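Local coordinates for uncharacterized conserved protein (Methanococcus maripaludis S2, PDB 3C2Q) that catalyses the conversion of L-ornithine to L-proline with release of ammonia, using NAD(+) as its cofactor, at residues Gly152-Leu155 with Ala156-Glu160; Gly170-Leu173 with Ala174-Ile178; His201-His204 with Ile205-Ile208; Glu228-Met231 with Tyr232-Lys236. All blocks are in the same frame, centred on the assembly; numbering follows the deposited sequence.

Interaction 1. Residues Gly152-Leu155 with Ala156-Glu160; sequences GPAL and AKMVE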
ATOM      1  N   GLY B 152     -21.726   6.874   2.928  1.00 16.44           N
ATOM      2  CA  GLY B 152     -22.600   7.164   4.090  1.00 17.36           C
ATOM      3  C   GLY B 152     -24.063   6.852   3.845  1.00 17.27           C
ATOM      4  O   GLY B 152     -24.700   6.162   4.661  1.00 16.60           O
ATOM      5  N   PRO B 153     -24.632   7.385   2.745  1.00 18.43           N
ATOM      6  CA  PRO B 153     -26.047   7.090   2.471  1.00 18.58           C
ATOM      7  C   PRO B 153     -26.373   5.596   2.396  1.00 19.78           C
ATOM      8  O   PRO B 153     -27.437   5.183   2.872  1.00 19.81           O
ATOM      9  CB  PRO B 153     -26.301   7.793   1.139  1.00 19.05           C
ATOM     10  CG  PRO B 153     -25.317   8.953   1.144  1.00 19.67           C
ATOM     11  CD  PRO B 153     -24.076   8.351   1.774  1.00 18.53           C
ATOM     12  N   ALA B 154     -25.485   4.786   1.797  1.00 19.54           N
ATOM     13  CA  ALA B 154     -25.695   3.348   1.709  1.00 18.87           C
ATOM     14  C   ALA B 154     -25.735   2.712   3.087  1.00 19.72           C
ATOM     15  O   ALA B 154     -26.638   1.907   3.378  1.00 19.98           O
ATOM     16  CB  ALA B 154     -24.609   2.681   0.823  1.00 19.38           C
ATOM     17  N   LEU B 155     -24.802   3.109   3.958  1.00 19.30           N
ATOM     18  CA  LEU B 155     -24.770   2.558   5.313  1.00 19.08           C
ATOM     19  C   LEU B 155     -25.990   3.008   6.106  1.00 19.55           C
ATOM     20  O   LEU B 155     -26.585   2.204   6.828  1.00 19.32           O
ATOM     21  CB  LEU B 155     -23.494   2.952   6.054  1.00 18.49           C
ATOM     22  CG  LEU B 155     -23.382   2.442   7.494  1.00 19.89           C
ATOM     23  CD1 LEU B 155     -23.624   0.932   7.554  1.00 19.95           C
ATOM     24  CD2 LEU B 155     -22.012   2.816   8.073  1.00 18.48           C
ATOM     25  N   ALA B 156     -26.376   4.272   5.960  1.00 19.56           N
ATOM     26  CA  ALA B 156     -27.578   4.774   6.674  1.00 20.46           C
ATOM     27  C   ALA B 156     -28.834   3.983   6.279  1.00 20.99           C
ATOM     28  O   ALA B 156     -29.670   3.644   7.116  1.00 21.72           O
ATOM     29  CB  ALA B 156     -27.776   6.264   6.396  1.00 19.63           C
ATOM     30  N   LYS B 157     -28.960   3.694   4.994  1.00 21.37           N
ATOM     31  CA  LYS B 157     -30.027   2.833   4.501  1.00 22.01           C
ATOM     32  C   LYS B 157     -30.049   1.413   5.097  1.00 23.07           C
ATOM     33  O   LYS B 157     -31.133   0.878   5.420  1.00 22.46           O
ATOM     34  CB  LYS B 157     -30.025   2.819   2.968  1.00 21.33           C
ATOM     35  CG  LYS B 157     -31.192   2.045   2.335  1.00 25.18           C
ATOM     36  CD  LYS B 157     -32.537   2.627   2.698  1.00 29.66           C
ATOM     37  CE  LYS B 157     -32.755   3.950   2.005  1.00 35.33           C
ATOM     38  NZ  LYS B 157     -34.206   4.350   2.089  1.00 39.81           N
HETATM   39  N   MSE B 158     -28.879   0.794   5.268  1.00 22.69           N
HETATM   40  CA  MSE B 158     -28.810  -0.517   5.918  1.00 24.70           C
HETATM   41  C   MSE B 158     -29.316  -0.441   7.354  1.00 23.76           C
HETATM   42  O   MSE B 158     -30.000  -1.357   7.805  1.00 24.29           O
HETATM   43  CB  MSE B 158     -27.385  -1.111   5.872  1.00 23.58           C
HETATM   44  CG  MSE B 158     -26.918  -1.375   4.456  1.00 24.22           C
HETATM   45 SE   MSE B 158     -24.957  -1.759   4.444  1.00 32.52          SE
HETATM   46  CE  MSE B 158     -24.665  -1.458   2.523  1.00 23.81           C
ATOM     47  N   VAL B 159     -28.968   0.627   8.065  1.00 23.13           N
ATOM     48  CA  VAL B 159     -29.505   0.874   9.415  1.00 23.66           C
ATOM     49  C   VAL B 159     -31.043   1.013   9.357  1.00 25.53           C
ATOM     50  O   VAL B 159     -31.760   0.315  10.086  1.00 24.92           O
ATOM     51  CB  VAL B 159     -28.893   2.137  10.055  1.00 24.00           C
ATOM     52  CG1 VAL B 159     -29.452   2.358  11.451  1.00 22.16           C
ATOM     53  CG2 VAL B 159     -27.325   2.015  10.162  1.00 21.07           C
ATOM     54  N   GLU B 160     -31.518   1.868   8.448  1.00 26.03           N
ATOM     55  CA  GLU B 160     -32.947   2.088   8.222  1.00 28.11           C
ATOM     56  C   GLU B 160     -33.680   0.771   7.954  1.00 28.53           C
ATOM     57  O   GLU B 160     -34.756   0.521   8.525  1.00 28.49           O
ATOM     58  CB  GLU B 160     -33.131   3.110   7.082  1.00 27.45           C
ATOM     59  CG  GLU B 160     -34.583   3.454   6.771  1.00 29.47           C
ATOM     60  CD  GLU B 160     -34.745   4.481   5.660  1.00 30.78           C
ATOM     61  OE1 GLU B 160     -33.731   4.935   5.029  1.00 31.12           O
ATOM     62  OE2 GLU B 160     -35.920   4.872   5.442  1.00 35.97           O
TER

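Interaction 2. Residues Gly170-Leu173 with Ala174-Ile178; sequences GNAL and ATHDI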
ATOM      1  N   GLY B 170     -15.780   6.377  16.020  1.00 20.93           N
ATOM      2  CA  GLY B 170     -15.232   7.486  16.769  1.00 21.10           C
ATOM      3  C   GLY B 170     -15.989   8.767  16.449  1.00 20.55           C
ATOM      4  O   GLY B 170     -16.975   8.751  15.717  1.00 20.68           O
ATOM      5  N   ASN B 171     -15.462   9.877  16.951  1.00 19.93           N
ATOM      6  CA  ASN B 171     -16.001  11.205  16.738  1.00 19.62           C
ATOM      7  C   ASN B 171     -16.001  11.544  15.258  1.00 20.27           C
ATOM      8  O   ASN B 171     -16.920  12.201  14.770  1.00 19.50           O
ATOM      9  CB  ASN B 171     -15.132  12.248  17.465  1.00 19.50           C
ATOM     10  CG  ASN B 171     -15.797  13.641  17.518  1.00 18.94           C
ATOM     11  OD1 ASN B 171     -16.844  13.790  18.097  1.00 19.80           O
ATOM     12  ND2 ASN B 171     -15.161  14.648  16.928  1.00 20.01           N
ATOM     13  N   ALA B 172     -14.947  11.121  14.550  1.00 18.77           N
ATOM     14  CA  ALA B 172     -14.815  11.524  13.140  1.00 19.28           C
ATOM     15  C   ALA B 172     -15.923  10.938  12.263  1.00 18.88           C
ATOM     16  O   ALA B 172     -16.517  11.673  11.457  1.00 20.03           O
ATOM     17  CB  ALA B 172     -13.405  11.215  12.580  1.00 18.53           C
ATOM     18  N   LEU B 173     -16.227   9.647  12.413  1.00 18.88           N
ATOM     19  CA  LEU B 173     -17.333   9.074  11.672  1.00 18.99           C
ATOM     20  C   LEU B 173     -18.666   9.823  11.935  1.00 19.52           C
ATOM     21  O   LEU B 173     -19.365  10.228  10.997  1.00 17.59           O
ATOM     22  CB  LEU B 173     -17.532   7.593  11.975  1.00 18.89           C
ATOM     23  CG  LEU B 173     -18.786   7.040  11.259  1.00 22.42           C
ATOM     24  CD1 LEU B 173     -18.591   6.996   9.726  1.00 24.05           C
ATOM     25  CD2 LEU B 173     -19.183   5.693  11.712  1.00 30.27           C
ATOM     26  N   ALA B 174     -19.022   9.948  13.207  1.00 18.94           N
ATOM     27  CA  ALA B 174     -20.291  10.605  13.575  1.00 19.76           C
ATOM     28  C   ALA B 174     -20.345  12.039  13.109  1.00 19.56           C
ATOM     29  O   ALA B 174     -21.373  12.463  12.553  1.00 20.10           O
ATOM     30  CB  ALA B 174     -20.539  10.525  15.083  1.00 19.33           C
ATOM     31  N   THR B 175     -19.265  12.788  13.304  1.00 19.31           N
ATOM     32  CA  THR B 175     -19.310  14.214  12.989  1.00 19.94           C
ATOM     33  C   THR B 175     -19.269  14.495  11.486  1.00 19.68           C
ATOM     34  O   THR B 175     -19.892  15.454  11.041  1.00 18.81           O
ATOM     35  CB  THR B 175     -18.239  15.072  13.733  1.00 20.48           C
ATOM     36  OG1 THR B 175     -16.910  14.651  13.341  1.00 21.40           O
ATOM     37  CG2 THR B 175     -18.419  14.944  15.260  1.00 20.67           C
ATOM     38  N   HIS B 176     -18.560  13.667  10.704  1.00 17.99           N
ATOM     39  CA  HIS B 176     -18.646  13.808   9.233  1.00 17.82           C
ATOM     40  C   HIS B 176     -19.959  13.344   8.641  1.00 16.98           C
ATOM     41  O   HIS B 176     -20.422  13.941   7.661  1.00 16.78           O
ATOM     42  CB  HIS B 176     -17.439  13.195   8.485  1.00 18.25           C
ATOM     43  CG  HIS B 176     -16.142  13.920   8.758  1.00 17.78           C
ATOM     44  ND1 HIS B 176     -15.931  15.240   8.403  1.00 18.27           N
ATOM     45  CD2 HIS B 176     -14.997  13.504   9.350  1.00 17.45           C
ATOM     46  CE1 HIS B 176     -14.708  15.600   8.757  1.00 19.64           C
ATOM     47  NE2 HIS B 176     -14.131  14.571   9.356  1.00 17.40           N
ATOM     48  N   ASP B 177     -20.540  12.285   9.206  1.00 16.72           N
ATOM     49  CA  ASP B 177     -21.905  11.879   8.846  1.00 18.13           C
ATOM     50  C   ASP B 177     -22.845  13.090   9.055  1.00 18.68           C
ATOM     51  O   ASP B 177     -23.661  13.441   8.190  1.00 18.12           O
ATOM     52  CB  ASP B 177     -22.364  10.689   9.692  1.00 17.54           C
ATOM     53  CG  ASP B 177     -23.867  10.361   9.515  1.00 21.95           C
ATOM     54  OD1 ASP B 177     -24.322   9.990   8.394  1.00 18.31           O
ATOM     55  OD2 ASP B 177     -24.594  10.442  10.531  1.00 21.23           O
ATOM     56  N   ILE B 178     -22.686  13.754  10.193  1.00 18.69           N
ATOM     57  CA  ILE B 178     -23.559  14.874  10.532  1.00 19.30           C
ATOM     58  C   ILE B 178     -23.274  16.097   9.669  1.00 18.69           C
ATOM     59  O   ILE B 178     -24.214  16.763   9.215  1.00 20.06           O
ATOM     60  CB  ILE B 178     -23.501  15.154  12.064  1.00 19.08           C
ATOM     61  CG1 ILE B 178     -24.228  14.006  12.774  1.00 17.14           C
ATOM     62  CG2 ILE B 178     -24.147  16.564  12.378  1.00 19.73           C
ATOM     63  CD1 ILE B 178     -23.912  13.837  14.271  1.00 19.45           C
TER

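Interaction 3. Residues His201-His204 with Ile205-Ile208; sequences HKHH and IYAI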
ATOM      1  N   HIS B 201     -14.627  24.181   4.231  1.00 26.77           N
ATOM      2  CA  HIS B 201     -13.652  23.893   5.297  1.00 28.38           C
ATOM      3  C   HIS B 201     -14.200  24.188   6.697  1.00 27.96           C
ATOM      4  O   HIS B 201     -13.693  23.651   7.699  1.00 27.88           O
ATOM      5  CB  HIS B 201     -12.331  24.648   5.063  1.00 29.27           C
ATOM      6  CG  HIS B 201     -12.505  26.122   4.943  1.00 33.72           C
ATOM      7  ND1 HIS B 201     -12.269  26.980   5.992  1.00 38.16           N
ATOM      8  CD2 HIS B 201     -12.928  26.890   3.911  1.00 35.59           C
ATOM      9  CE1 HIS B 201     -12.538  28.217   5.613  1.00 40.15           C
ATOM     10  NE2 HIS B 201     -12.937  28.189   4.354  1.00 39.39           N
ATOM     11  N   LYS B 202     -15.249  25.006   6.758  1.00 26.10           N
ATOM     12  CA  LYS B 202     -15.918  25.320   8.012  1.00 24.92           C
ATOM     13  C   LYS B 202     -17.022  24.343   8.372  1.00 22.81           C
ATOM     14  O   LYS B 202     -17.442  24.308   9.518  1.00 22.53           O
ATOM     15  CB  LYS B 202     -16.534  26.734   7.955  1.00 25.48           C
ATOM     16  CG  LYS B 202     -15.532  27.896   8.126  1.00 29.15           C
ATOM     17  CD  LYS B 202     -15.191  28.122   9.621  1.00 32.81           C
ATOM     18  CE  LYS B 202     -15.200  29.600   9.944  1.00 32.96           C
ATOM     19  NZ  LYS B 202     -14.481  29.995  11.189  1.00 33.01           N
ATOM     20  N   HIS B 203     -17.497  23.528   7.431  1.00 20.95           N
ATOM     21  CA  HIS B 203     -18.694  22.742   7.734  1.00 20.07           C
ATOM     22  C   HIS B 203     -18.505  21.763   8.881  1.00 19.44           C
ATOM     23  O   HIS B 203     -19.425  21.490   9.629  1.00 19.04           O
ATOM     24  CB  HIS B 203     -19.233  22.012   6.484  1.00 19.33           C
ATOM     25  CG  HIS B 203     -19.681  22.937   5.389  1.00 21.09           C
ATOM     26  ND1 HIS B 203     -20.024  22.481   4.132  1.00 18.80           N
ATOM     27  CD2 HIS B 203     -19.895  24.277   5.376  1.00 21.50           C
ATOM     28  CE1 HIS B 203     -20.384  23.507   3.375  1.00 22.15           C
ATOM     29  NE2 HIS B 203     -20.312  24.607   4.107  1.00 21.90           N
ATOM     30  N   HIS B 204     -17.330  21.160   8.963  1.00 18.90           N
ATOM     31  CA  HIS B 204     -17.078  20.183  10.008  1.00 18.74           C
ATOM     32  C   HIS B 204     -17.208  20.772  11.434  1.00 19.34           C
ATOM     33  O   HIS B 204     -17.945  20.224  12.274  1.00 19.61           O
ATOM     34  CB  HIS B 204     -15.708  19.505   9.800  1.00 19.41           C
ATOM     35  CG  HIS B 204     -15.502  18.364  10.720  1.00 18.55           C
ATOM     36  ND1 HIS B 204     -14.286  18.080  11.301  1.00 22.07           N
ATOM     37  CD2 HIS B 204     -16.379  17.443  11.193  1.00 19.94           C
ATOM     38  CE1 HIS B 204     -14.418  17.024  12.086  1.00 21.26           C
ATOM     39  NE2 HIS B 204     -15.679  16.617  12.041  1.00 21.23           N
ATOM     40  N   ILE B 205     -16.526  21.883  11.696  1.00 20.39           N
ATOM     41  CA  ILE B 205     -16.713  22.586  13.000  1.00 20.78           C
ATOM     42  C   ILE B 205     -18.145  23.117  13.184  1.00 21.39           C
ATOM     43  O   ILE B 205     -18.676  23.063  14.304  1.00 21.75           O
ATOM     44  CB  ILE B 205     -15.631  23.686  13.263  1.00 20.99           C
ATOM     45  CG1 ILE B 205     -15.658  24.217  14.707  1.00 20.54           C
ATOM     46  CG2 ILE B 205     -15.682  24.821  12.237  1.00 21.88           C
ATOM     47  CD1 ILE B 205     -15.485  23.158  15.800  1.00 20.43           C
ATOM     48  N   TYR B 206     -18.790  23.577  12.102  1.00 22.02           N
ATOM     49  CA  TYR B 206     -20.201  23.985  12.230  1.00 23.28           C
ATOM     50  C   TYR B 206     -21.035  22.804  12.675  1.00 22.91           C
ATOM     51  O   TYR B 206     -21.939  22.957  13.497  1.00 22.42           O
ATOM     52  CB  TYR B 206     -20.798  24.537  10.944  1.00 23.57           C
ATOM     53  CG  TYR B 206     -20.259  25.829  10.440  1.00 25.41           C
ATOM     54  CD1 TYR B 206     -19.602  26.733  11.286  1.00 25.30           C
ATOM     55  CD2 TYR B 206     -20.479  26.194   9.116  1.00 26.96           C
ATOM     56  CE1 TYR B 206     -19.118  27.911  10.813  1.00 25.86           C
ATOM     57  CE2 TYR B 206     -20.019  27.394   8.620  1.00 29.13           C
ATOM     58  CZ  TYR B 206     -19.344  28.252   9.471  1.00 27.93           C
ATOM     59  OH  TYR B 206     -18.869  29.434   8.957  1.00 27.46           O
ATOM     60  N   ALA B 207     -20.741  21.603  12.153  1.00 22.15           N
ATOM     61  CA  ALA B 207     -21.515  20.420  12.539  1.00 21.43           C
ATOM     62  C   ALA B 207     -21.297  20.023  14.010  1.00 21.72           C
ATOM     63  O   ALA B 207     -22.246  19.666  14.729  1.00 20.60           O
ATOM     64  CB  ALA B 207     -21.227  19.208  11.583  1.00 22.02           C
ATOM     65  N   ILE B 208     -20.048  20.094  14.459  1.00 21.33           N
ATOM     66  CA  ILE B 208     -19.745  19.798  15.873  1.00 20.99           C
ATOM     67  C   ILE B 208     -20.460  20.857  16.759  1.00 21.53           C
ATOM     68  O   ILE B 208     -21.086  20.509  17.755  1.00 21.54           O
ATOM     69  CB  ILE B 208     -18.223  19.826  16.119  1.00 21.43           C
ATOM     70  CG1 ILE B 208     -17.544  18.623  15.412  1.00 20.69           C
ATOM     71  CG2 ILE B 208     -17.872  19.824  17.667  1.00 20.00           C
ATOM     72  CD1 ILE B 208     -16.009  18.817  15.186  1.00 20.25           C
TER
HETATM   73  O   HOH W   1     -14.164  22.668   9.997  1.00 22.41           O

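Interaction 4. Residues Glu228-Met231 with Tyr232-Lys236; sequences EGIM and YQCIK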
ATOM      1  N   GLU B 228     -31.265  13.384   8.711  1.00 23.93           N
ATOM      2  CA  GLU B 228     -30.898  12.284   7.814  1.00 23.21           C
ATOM      3  C   GLU B 228     -29.504  11.777   8.196  1.00 21.67           C
ATOM      4  O   GLU B 228     -28.767  12.470   8.927  1.00 20.42           O
ATOM      5  CB  GLU B 228     -30.895  12.738   6.332  1.00 23.68           C
ATOM      6  CG  GLU B 228     -29.755  13.700   6.019  1.00 22.11           C
ATOM      7  CD  GLU B 228     -29.731  14.248   4.580  1.00 27.49           C
ATOM      8  OE1 GLU B 228     -30.737  14.822   4.130  1.00 32.60           O
ATOM      9  OE2 GLU B 228     -28.680  14.144   3.900  1.00 28.43           O
ATOM     10  N   GLY B 229     -29.147  10.586   7.702  1.00 21.70           N
ATOM     11  CA  GLY B 229     -27.774  10.083   7.849  1.00 19.89           C
ATOM     12  C   GLY B 229     -27.718   8.892   8.798  1.00 21.12           C
ATOM     13  O   GLY B 229     -28.743   8.377   9.291  1.00 20.47           O
ATOM     14  N   ILE B 230     -26.499   8.422   9.045  1.00 19.94           N
ATOM     15  CA  ILE B 230     -26.286   7.217   9.837  1.00 18.35           C
ATOM     16  C   ILE B 230     -26.718   7.406  11.296  1.00 19.41           C
ATOM     17  O   ILE B 230     -27.439   6.570  11.830  1.00 19.94           O
ATOM     18  CB  ILE B 230     -24.792   6.787   9.783  1.00 18.34           C
ATOM     19  CG1 ILE B 230     -24.375   6.413   8.354  1.00 17.05           C
ATOM     20  CG2 ILE B 230     -24.551   5.621  10.767  1.00 19.29           C
ATOM     21  CD1 ILE B 230     -22.808   6.624   8.091  1.00 16.96           C
HETATM   22  N   MSE B 231     -26.250   8.466  11.944  1.00 19.67           N
HETATM   23  CA  MSE B 231     -26.535   8.690  13.362  1.00 21.80           C
HETATM   24  C   MSE B 231     -28.051   8.948  13.537  1.00 21.71           C
HETATM   25  O   MSE B 231     -28.666   8.413  14.460  1.00 22.48           O
HETATM   26  CB  MSE B 231     -25.733   9.886  13.904  1.00 21.37           C
HETATM   27  CG  MSE B 231     -24.206   9.822  13.655  1.00 25.18           C
HETATM   28 SE   MSE B 231     -23.543   8.030  14.185  1.00 41.02          SE
HETATM   29  CE  MSE B 231     -23.804   8.196  16.022  1.00 22.56           C
ATOM     30  N   TYR B 232     -28.628   9.730  12.630  1.00 21.93           N
ATOM     31  CA  TYR B 232     -30.097   9.898  12.567  1.00 23.17           C
ATOM     32  C   TYR B 232     -30.846   8.560  12.521  1.00 23.73           C
ATOM     33  O   TYR B 232     -31.748   8.308  13.328  1.00 25.16           O
ATOM     34  CB  TYR B 232     -30.483  10.774  11.379  1.00 23.19           C
ATOM     35  CG  TYR B 232     -31.982  10.845  11.114  1.00 24.29           C
ATOM     36  CD1 TYR B 232     -32.781  11.805  11.753  1.00 23.73           C
ATOM     37  CD2 TYR B 232     -32.596   9.958  10.222  1.00 22.74           C
ATOM     38  CE1 TYR B 232     -34.173  11.871  11.499  1.00 24.36           C
ATOM     39  CE2 TYR B 232     -33.991  10.018   9.960  1.00 23.41           C
ATOM     40  CZ  TYR B 232     -34.759  10.984  10.610  1.00 25.55           C
ATOM     41  OH  TYR B 232     -36.120  11.042  10.367  1.00 28.14           O
ATOM     42  N   GLN B 233     -30.473   7.683  11.602  1.00 23.11           N
ATOM     43  CA  GLN B 233     -31.121   6.399  11.538  1.00 22.97           C
ATOM     44  C   GLN B 233     -30.929   5.552  12.794  1.00 23.06           C
ATOM     45  O   GLN B 233     -31.817   4.753  13.124  1.00 22.26           O
ATOM     46  CB  GLN B 233     -30.735   5.609  10.299  1.00 22.69           C
ATOM     47  CG  GLN B 233     -31.227   6.256   9.001  1.00 23.16           C
ATOM     48  CD  GLN B 233     -32.745   6.245   8.832  1.00 24.16           C
ATOM     49  OE1 GLN B 233     -33.465   5.487   9.497  1.00 25.44           O
ATOM     50  NE2 GLN B 233     -33.233   7.098   7.930  1.00 23.55           N
ATOM     51  N   CYS B 234     -29.790   5.698  13.464  1.00 22.33           N
ATOM     52  CA  CYS B 234     -29.582   4.976  14.730  1.00 23.25           C
ATOM     53  C   CYS B 234     -30.580   5.474  15.786  1.00 24.08           C
ATOM     54  O   CYS B 234     -31.177   4.665  16.504  1.00 24.24           O
ATOM     55  CB  CYS B 234     -28.145   5.135  15.252  1.00 22.52           C
ATOM     56  SG  CYS B 234     -26.932   4.165  14.285  1.00 24.66           S
ATOM     57  N   ILE B 235     -30.716   6.794  15.899  1.00 25.84           N
ATOM     58  CA  ILE B 235     -31.709   7.377  16.813  1.00 27.37           C
ATOM     59  C   ILE B 235     -33.112   6.850  16.491  1.00 28.61           C
ATOM     60  O   ILE B 235     -33.809   6.330  17.379  1.00 28.70           O
ATOM     61  CB  ILE B 235     -31.672   8.925  16.797  1.00 27.39           C
ATOM     62  CG1 ILE B 235     -30.308   9.440  17.323  1.00 26.91           C
ATOM     63  CG2 ILE B 235     -32.878   9.542  17.590  1.00 26.69           C
ATOM     64  CD1 ILE B 235     -29.853   8.818  18.702  1.00 25.78           C
ATOM     65  N   LYS B 236     -33.509   6.946  15.225  1.00 29.67           N
ATOM     66  CA  LYS B 236     -34.889   6.601  14.835  1.00 31.20           C
ATOM     67  C   LYS B 236     -35.198   5.156  15.047  1.00 31.68           C
ATOM     68  O   LYS B 236     -36.349   4.801  15.326  1.00 32.11           O
ATOM     69  CB  LYS B 236     -35.172   6.936  13.374  1.00 31.20           C
ATOM     70  CG  LYS B 236     -34.970   8.394  13.016  1.00 34.35           C
ATOM     71  CD  LYS B 236     -35.751   9.374  13.913  1.00 39.27           C
ATOM     72  CE  LYS B 236     -37.175   9.579  13.452  1.00 43.01           C
ATOM     73  NZ  LYS B 236     -37.739  10.840  14.054  1.00 45.77           N
TER
HETATM   74  O   HOH W   2     -27.047  11.509  10.912  1.00 21.68           O
HETATM   75  O   HOH W   3     -31.397   9.003   6.354  1.00 19.61           O

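Interaction 1. Residues Gly152-Leu155 with Ala156-Glu160
Met158 lies back along the helix over the turn that holds Ala154 and Leu155, and this backward run sets the side-chain pattern of the contact. Its CG stands anti to the carbonyl carbon (chi1 -63°), beside the backbone N, and beyond CG the chain is extended. It therefore passes Ala154 O, with CG at 3.5 Å from that oxygen, and ends with CE at 4.5 Å from Ala154 CB. The selenium of this selenomethionine is the atom facing Leu155, SE to Leu155 CD1 being 4.3 Å, a loose apolar approach. Val159 leans back as well: its CG2 branch sits 3.4 Å from Leu155 O.

Beneath the side chains the helix 152-160 is regular. Ala156 N reaches Gly152 O at 2.8 Å, and Val159 N reaches Leu155 O at 3.1 Å.

Lys157 is bent at chi2 and chi3, which brings NZ to Glu160 OE1 at 3.0 Å. NZ meets OE1 from above the carboxylate, 55° out of its plane, in a salt bridge. Around the helix, Leu155 and Ala156 pack on Ile230 of helix 230-237, while Ala154 and Met158 pack on Leu331 and Leu335 of helix 327-342. The short helix is thus wedged between two others of the Rossmann domain, its apolar sides turned to them by van der Waals contact and its one ion pair kept on the partly exposed side.

Interaction 2. Residues Gly170-Leu173 with Ala174-Ile178
The His176 ring touches Ala172 across one helical turn, CD2 lying 3.2 Å from Ala172 O, which meets the ring obliquely. His204 of helix 203-214 stacks on this ring, and His148 meets it edge-to-face; ND1 is hydrogen-bonded to Glu179. A second flat group, the Asn171 amide, crosses the Thr175 side chain, and its OD1 is 3.4 Å from Thr175 CG2. The amide is fixed at both ends: OD1 accepts from Ile253 N, and ND2 donates to Gly251 O.

These residues form the beta-alpha junction of a Rossmann fold: strand 166-170 runs into helix 171-183, with Gly170 at the N-cap. Asn171 and Ala172 probably bind NAD(+), as in related proteins.

Asn171 O is gripped twice, by Thr175 N at 2.8 Å and by Thr175 OG1, also at 2.8 Å, which sits above the carbonyl plane, 39° out of it. With chi1 at 63°, OG1 stands between the backbone N and the carbonyl carbon, from where it can turn back to the preceding turn. OG1 is also hydrogen-bonded to His204 NE2. A valine in place of Thr175 would probably cost Asn171 O its second donor and leave His204 NE2 without its hydroxyl mate.

Interaction 3. Residues His201-His204 with Ile205-Ile208
Lys202 lies across the Tyr206 ring. Its CB is 3.9 Å from the ring centroid and 26° off the normal, a CH-pi contact over the face. With CG anti to the carbonyl carbon (chi1 -77°), the chain is carried toward the phenol end, where CG lies 3.8 Å from Tyr206 OH. CD comes to 4.2 Å from Ile205 CG2, and CE stays beside Tyr206 OH at 3.8 Å. At the tip, NZ hydrogen-bonds Ser28 OG of the second subunit, whose Phe26 also packs on Ile205 and Tyr206. The same face of the ring carries Lys202 O, 3.3 Å above its plane, which accepts from Tyr206 N.

All this happens at the N-terminal end of helix 203-214, which lies along helix 171-183 in the Rossmann domain and here also joins two subunits. A water links Ile205 N, which donates to it, with His201 O.

One turn farther on, Ile208 CD1 stands over a face of the His204 ring, 4.0 Å from its centroid and 18° off the normal. The His203 ring is met instead at its edge, near its plane, by Tyr206 CD2, while His203 ND1 is hydrogen-bonded to Thr185 OG1. The Ile205 side chain also lies about 3 Å from a bound imidazole, probably from the crystallisation liquor.

Interaction 4. Residues Glu228-Met231 with Tyr232-Lys236
The Tyr232 ring packs against the Glu228 backbone: Glu228 N lies over one face, 3.5 Å above the plane and offset toward the rim; Lys236 CG covers the opposite face at the same height, so the ring is sandwiched. At the edge, in plane, is Gln233 NE2. Tyr232 CG stands anti to its own N (chi1 172°), which swings the ring back over Glu228 and leaves Tyr232 CB 3.4 Å from Glu228 O. A serine in place of Tyr232 would probably open a gap between Glu228 and Lys236 and leave the Lys236 chain freer to turn.

Direct hydrogen bonds are those of the helix 230-237. Gln233 N reaches Gly229 O, the N-cap, at 3.0 Å, and Ile235 N reaches Met231 O at 3.0 Å. Gly229 has a positive phi of 111°, at which a side chain would be jammed against Glu228 O.

Two waters add bridges. One joins Glu228 O to Tyr232 N, which is 2.9 Å from it; the other accepts from Gly229 N and from Gln233 NE2, at 3.1 Å from the latter.

Apolar contact is slight within the turn, Ile230 CG2 to Cys234 SG being 4.5 Å. Helix 230-237 sits between helices 152-160 and 171-183 of the Rossmann-fold region, and the selenomethionine Met231 packs on Ala174 and Ile178 of the latter.

Chemically, the first turn has its N-H groups met: water takes that of Tyr232, and the carboxylate of Asp177 those of Ile230 and Met231, a negative charge that would probably suit the positive end of the helix dipole.

The four contacts follow one another along the chain within the Rossmann-fold region, and the helices touch in the order 1, 4, 2, 3. Interaction 1 meets interaction 4 where Ala156 CB lies 3.6 Å from Ile230 N. Interaction 4 is tied to interaction 2 by Asp177, whose OD1 is 2.8 Å from Ile230 N and OD2 2.9 Å from Met231 N. Interaction 2 joins interaction 3 through Thr175 OG1 and His204 NE2, 2.7 Å apart. Interactions 1 and 3 do not touch, their centres lying 22 Å apart. Interaction 2 holds two probable NAD(+)-binding residues; side chains of interaction 3 come within about 5 Å of Asn171 and Asp250.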